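Local coordinates for SusD superfamily protein (PDB 3HDX) that probably binds polysaccharides at the bacterial outer membrane, consistent with its membership of the SusD family, at residues Glu277-Leu281 and Tyr290-Tyr294; Val334-Ile338 and Glu423-Glu427. All coordinates share one frame; numbering follows the deposited sequence.

Contact 1: Glu277-Leu281 and Tyr290-Tyr294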
loop_
_atom_site.group_PDB
_atom_site.type_symbol
_atom_site.label_atom_id
_atom_site.label_comp_id
_atom_site.label_asym_id
_atom_site.label_seq_id
_atom_site.Cartn_x
_atom_site.Cartn_y
_atom_site.Cartn_z
ATOM N N GLU A 277 11.129 2.597 9.484
ATOM C CA GLU A 277 12.122 2.635 10.574
ATOM C C GLU A 277 12.944 3.927 10.637
ATOM O O GLU A 277 13.358 4.333 11.710
ATOM C CB GLU A 277 13.107 1.461 10.481
ATOM C CG GLU A 277 12.529 0.079 10.662
ATOM C CD GLU A 277 12.161 -0.628 9.374
ATOM O OE1 GLU A 277 11.760 0.023 8.395
ATOM O OE2 GLU A 277 12.268 -1.855 9.337
ATOM N N GLN A 278 13.217 4.556 9.498
ATOM C CA GLN A 278 13.912 5.848 9.481
ATOM C C GLN A 278 13.163 6.902 10.323
ATOM O O GLN A 278 13.798 7.731 11.036
ATOM C CB GLN A 278 14.109 6.339 8.051
ATOM C CG GLN A 278 15.070 5.479 7.254
ATOM C CD GLN A 278 15.069 5.711 5.733
ATOM O OE1 GLN A 278 14.162 6.339 5.180
ATOM N NE2 GLN A 278 16.100 5.156 5.038
ATOM N N LEU A 279 11.828 6.845 10.260
ATOM C CA LEU A 279 10.974 7.744 10.992
ATOM C C LEU A 279 10.623 7.285 12.401
ATOM O O LEU A 279 10.415 8.120 13.268
ATOM C CB LEU A 279 9.656 7.978 10.205
ATOM C CG LEU A 279 9.781 8.664 8.837
ATOM C CD1 LEU A 279 8.449 8.548 8.051
ATOM C CD2 LEU A 279 10.244 10.113 8.978
ATOM N N THR A 280 10.567 5.974 12.646
ATOM C CA THR A 280 10.067 5.465 13.926
ATOM C C THR A 280 11.083 4.948 14.911
ATOM O O THR A 280 10.833 5.048 16.107
ATOM C CB THR A 280 9.041 4.333 13.661
ATOM O OG1 THR A 280 9.656 3.298 12.889
ATOM C CG2 THR A 280 7.751 4.904 12.984
ATOM N N LEU A 281 12.195 4.378 14.459
ATOM C CA LEU A 281 13.108 3.759 15.411
ATOM C C LEU A 281 14.055 4.724 16.105
ATOM O O LEU A 281 14.464 5.743 15.567
ATOM C CB LEU A 281 13.855 2.586 14.781
ATOM C CG LEU A 281 13.022 1.411 14.221
ATOM C CD1 LEU A 281 13.908 0.140 13.980
ATOM C CD2 LEU A 281 11.765 1.037 15.122
ATOM N N TYR A 290 16.206 9.784 19.686
ATOM C CA TYR A 290 14.751 9.944 19.715
ATOM C C TYR A 290 14.143 9.587 18.370
ATOM O O TYR A 290 14.788 9.726 17.337
ATOM C CB TYR A 290 14.357 11.383 20.105
ATOM C CG TYR A 290 14.862 11.769 21.477
ATOM C CD1 TYR A 290 14.193 11.374 22.636
ATOM C CD2 TYR A 290 16.030 12.516 21.606
ATOM C CE1 TYR A 290 14.686 11.715 23.886
ATOM C CE2 TYR A 290 16.523 12.856 22.846
ATOM C CZ TYR A 290 15.846 12.459 23.975
ATOM O OH TYR A 290 16.327 12.817 25.224
ATOM N N PRO A 291 12.882 9.103 18.394
ATOM C CA PRO A 291 12.222 8.789 17.120
ATOM C C PRO A 291 11.743 10.083 16.445
ATOM O O PRO A 291 11.426 11.039 17.174
ATOM C CB PRO A 291 11.029 7.943 17.573
ATOM C CG PRO A 291 10.652 8.465 18.895
ATOM C CD PRO A 291 11.997 8.832 19.547
ATOM N N GLU A 292 11.698 10.149 15.104
ATOM C CA GLU A 292 11.169 11.349 14.420
ATOM C C GLU A 292 9.661 11.442 14.631
ATOM O O GLU A 292 9.118 12.543 14.795
ATOM C CB GLU A 292 11.449 11.400 12.903
ATOM C CG GLU A 292 12.912 11.576 12.507
ATOM C CD GLU A 292 13.643 12.754 13.189
ATOM O OE1 GLU A 292 13.072 13.830 13.529
ATOM O OE2 GLU A 292 14.846 12.549 13.414
ATOM N N ILE A 293 8.991 10.290 14.641
ATOM C CA ILE A 293 7.533 10.210 14.857
ATOM C C ILE A 293 7.251 9.019 15.772
ATOM O O ILE A 293 8.004 8.063 15.793
ATOM C CB ILE A 293 6.722 10.115 13.525
ATOM C CG1 ILE A 293 6.858 8.723 12.867
ATOM C CG2 ILE A 293 7.107 11.256 12.552
ATOM C CD1 ILE A 293 6.092 8.576 11.516
ATOM N N TYR A 294 6.166 9.091 16.520
ATOM C CA TYR A 294 5.823 8.018 17.462
ATOM C C TYR A 294 4.346 8.085 17.809
ATOM O O TYR A 294 3.695 9.115 17.585
ATOM C CB TYR A 294 6.696 8.110 18.752
ATOM C CG TYR A 294 6.461 9.371 19.554
ATOM C CD1 TYR A 294 7.073 10.576 19.214
ATOM C CD2 TYR A 294 5.649 9.347 20.696
ATOM C CE1 TYR A 294 6.841 11.747 19.947
ATOM C CE2 TYR A 294 5.419 10.496 21.439
ATOM C CZ TYR A 294 6.012 11.696 21.077
ATOM O OH TYR A 294 5.757 12.831 21.842
HETATM O O HOH W 1 13.533 7.889 13.923
HETATM O O HOH W 2 8.407 5.692 17.144
#

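Contact 2: Val334-Ile338 and Glu423-Glu427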
loop_
_atom_site.group_PDB
_atom_site.type_symbol
_atom_site.label_atom_id
_atom_site.label_comp_id
_atom_site.label_asym_id
_atom_site.label_seq_id
_atom_site.Cartn_x
_atom_site.Cartn_y
_atom_site.Cartn_z
ATOM N N VAL A 334 8.755 4.145 21.522
ATOM C CA VAL A 334 9.156 3.861 20.153
ATOM C C VAL A 334 8.169 2.889 19.512
ATOM O O VAL A 334 7.968 1.779 20.021
ATOM C CB VAL A 334 10.560 3.260 20.107
ATOM C CG1 VAL A 334 10.933 2.789 18.695
ATOM C CG2 VAL A 334 11.613 4.300 20.620
ATOM N N PHE A 335 7.603 3.287 18.367
ATOM C CA PHE A 335 6.756 2.399 17.579
ATOM C C PHE A 335 7.717 1.422 16.871
ATOM O O PHE A 335 8.377 1.746 15.859
ATOM C CB PHE A 335 5.916 3.207 16.606
ATOM C CG PHE A 335 5.005 2.382 15.771
ATOM C CD1 PHE A 335 3.836 1.910 16.333
ATOM C CD2 PHE A 335 5.303 2.056 14.445
ATOM C CE1 PHE A 335 2.948 1.142 15.627
ATOM C CE2 PHE A 335 4.394 1.267 13.699
ATOM C CZ PHE A 335 3.215 0.845 14.295
ATOM N N SER A 336 7.783 0.225 17.441
ATOM C CA SER A 336 8.739 -0.794 17.059
ATOM C C SER A 336 8.140 -1.954 16.270
ATOM O O SER A 336 8.827 -2.942 16.012
ATOM C CB SER A 336 9.407 -1.308 18.350
ATOM O OG SER A 336 8.435 -1.830 19.235
ATOM N N LYS A 337 6.874 -1.832 15.847
ATOM C CA LYS A 337 6.202 -2.889 15.089
ATOM C C LYS A 337 7.065 -3.418 13.935
ATOM O O LYS A 337 7.174 -4.618 13.735
ATOM C CB LYS A 337 4.881 -2.360 14.539
ATOM C CG LYS A 337 4.102 -3.318 13.691
ATOM C CD LYS A 337 2.927 -2.637 13.049
ATOM C CE LYS A 337 2.167 -3.584 12.120
ATOM N NZ LYS A 337 0.845 -3.020 11.617
ATOM N N ILE A 338 7.595 -2.481 13.153
ATOM C CA ILE A 338 8.386 -2.749 11.950
ATOM C C ILE A 338 9.833 -2.418 12.325
ATOM O O ILE A 338 10.169 -1.257 12.655
ATOM C CB ILE A 338 7.868 -1.940 10.727
ATOM C CG1 ILE A 338 6.358 -2.185 10.533
ATOM C CG2 ILE A 338 8.716 -2.280 9.495
ATOM C CD1 ILE A 338 5.737 -1.587 9.288
ATOM N N GLU A 423 -4.821 -2.707 13.237
ATOM C CA GLU A 423 -4.140 -3.772 12.527
ATOM C C GLU A 423 -3.136 -3.323 11.519
ATOM O O GLU A 423 -2.054 -3.893 11.453
ATOM C CB GLU A 423 -5.192 -4.685 11.850
ATOM C CG GLU A 423 -4.624 -5.890 11.146
ATOM C CD GLU A 423 -3.830 -6.837 12.070
ATOM O OE1 GLU A 423 -4.128 -6.864 13.280
ATOM O OE2 GLU A 423 -2.964 -7.594 11.531
ATOM N N LEU A 424 -3.466 -2.268 10.790
ATOM C CA LEU A 424 -2.645 -1.811 9.684
ATOM C C LEU A 424 -1.784 -0.597 10.033
ATOM O O LEU A 424 -1.189 0.048 9.139
ATOM C CB LEU A 424 -3.539 -1.537 8.455
ATOM C CG LEU A 424 -4.463 -2.692 8.016
ATOM C CD1 LEU A 424 -5.483 -2.252 6.943
ATOM C CD2 LEU A 424 -3.624 -3.865 7.496
HETATM N N MSE A 425 -1.653 -0.298 11.319
HETATM C CA MSE A 425 -0.858 0.849 11.782
HETATM C C MSE A 425 0.579 0.745 11.234
HETATM O O MSE A 425 1.225 -0.294 11.364
HETATM C CB MSE A 425 -0.878 0.879 13.315
HETATM C CG MSE A 425 -0.225 2.122 13.931
HETATM SE SE MSE A 425 -0.519 2.211 15.834
HETATM C CE MSE A 425 -2.357 2.730 15.938
ATOM N N GLY A 426 1.042 1.818 10.605
ATOM C CA GLY A 426 2.352 1.832 10.016
ATOM C C GLY A 426 2.518 1.167 8.648
ATOM O O GLY A 426 3.659 1.059 8.134
ATOM N N GLU A 427 1.393 0.753 8.040
ATOM C CA GLU A 427 1.404 0.100 6.725
ATOM C C GLU A 427 0.843 0.950 5.582
ATOM O O GLU A 427 0.549 0.433 4.497
ATOM C CB GLU A 427 0.722 -1.251 6.808
ATOM C CG GLU A 427 1.396 -2.205 7.784
ATOM C CD GLU A 427 0.678 -3.502 7.954
ATOM O OE1 GLU A 427 0.229 -4.142 6.950
ATOM O OE2 GLU A 427 0.549 -3.936 9.127
#

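Contact 1: Glu277-Leu281 and Tyr290-Tyr294
The C-terminal end of helix 276-280 is met by the chain as it returns to enter strand 293-294, with Leu-279 and Thr-280 against Pro-291 and Ile-293. The last carbonyls of a helix have no further turn to supply their N-H partners, and here the returning backbone and two waters take over part of that task. Ile-293 N donates to Leu-279 O over 2.9 Å with an N-H...O angle of 151°, coming nearly head-on to the carbonyl but tilted 21° from its plane. Water 2 bridges the two segments, donating to Thr-280 O at 2.7 Å and to Ile-293 O. Water 1 sits beside Gln-278 O and Leu-281 O and accepts from Glu-292 N at 3.1 Å, so solvent is built into the joint.

Apolar packing lies alongside this polar seam. Ile-293 holds CG1 between its backbone N and carbonyl carbon (chi1 73°), which swings the longer branch toward the helix: Ile-293 CD1 comes to 3.8 Å from Leu-279 CB, while Ile-293 CG1 lies 3.9 Å from the methyl CG2 of Thr-280. Pro-291 adds its ring carbon CB, 3.3 Å from Thr-280 O. Glu-292 starts toward the helix at CB, but in the conformer given its carboxylate leads away to a salt bridge with Lys-288. Leu-54 of helix 52-58 touches Leu-279, Glu-292 and Ile-293 on the apolar side.

Beyond the joint, Glu-292 and Tyr-294 make backbone hydrogen bonds with Tyr-49 and Thr-47. The whole is thus a helix-loop-strand connection, in which a short helix ends against a two-stranded antiparallel sheet formed by 293-294 and 47-48.

Contact 2: Val334-Ile338 and Glu423-Glu427
A type II beta turn, Leu-424 to Glu-427, lies in the loop between helix 409-423 and helix 430-441 in the SusD family region, and Lys-337 and Phe-335 reach it from strand 334-335 and the loop that follows. All the touching residues are buried, so the contrast is between a dense polar grip and a sparser apolar margin rather than between core and solvent.

The dense part belongs to Lys-337. Its chain is extended throughout, beginning with CG anti to the backbone N (chi1 178°), and this carries NZ to the backbone and side chain of segment 423-427. There Lys-337 NZ donates to Met-425 O at 2.8 Å, to Glu-423 O from above the carbonyl plane, and to the anti lone pair of Glu-427 OE2 at 2.7 Å, the last being a salt bridge in which the two side chains cross at about a right angle. Tyr-324 OH is a further partner of NZ, and Arg-362 a second charge on Glu-427 OE2. A methionine in place of Lys-337 would probably leave the carbonyls of Glu-423 and Met-425 without their shared donor and Glu-427 without this positive partner.

Next to the lysine, the Phe-335 ring meets the turn obliquely. Gly-426 CA lies 4.2 Å from Phe-335 CE2; a beta carbon here would clash with the ring, and the turn's backbone angles also favour glycine. Met-425, present as selenomethionine, makes an oblique Met-aromatic contact, with SE 4.7 Å from the Phe-335 ring centroid and 59° off the ring normal; Met-425 CG also packs 3.7 Å from Phe-335 CZ.

Between the two segments the sparser part is at Ile-338, buried elsewhere by Leu-276 and Phe-247: its CD1 methyl rests 3.6 Å from Gly-426 O.

The two contacts illustrate how neighbouring joints can share parts yet differ in chemistry. Their centres are 11 Å apart and they touch: Thr-280 CB packs 3.5 Å from Phe-335 O, so helix 276-280 rests on strand 334-335. The centre of contact 1 is about 20 Å from the centre of the chain; it is mainly buried but keeps an exposed Tyr-290 and a partly exposed Glu-292, and water enters its backbone bonding. The centre of contact 2, about 14 Å from that of the chain, is buried throughout and relies on a side-chain ammonium instead. They also differ in sequence separation: contact 1 closes a short loop, while contact 2 joins segments 85 residues apart.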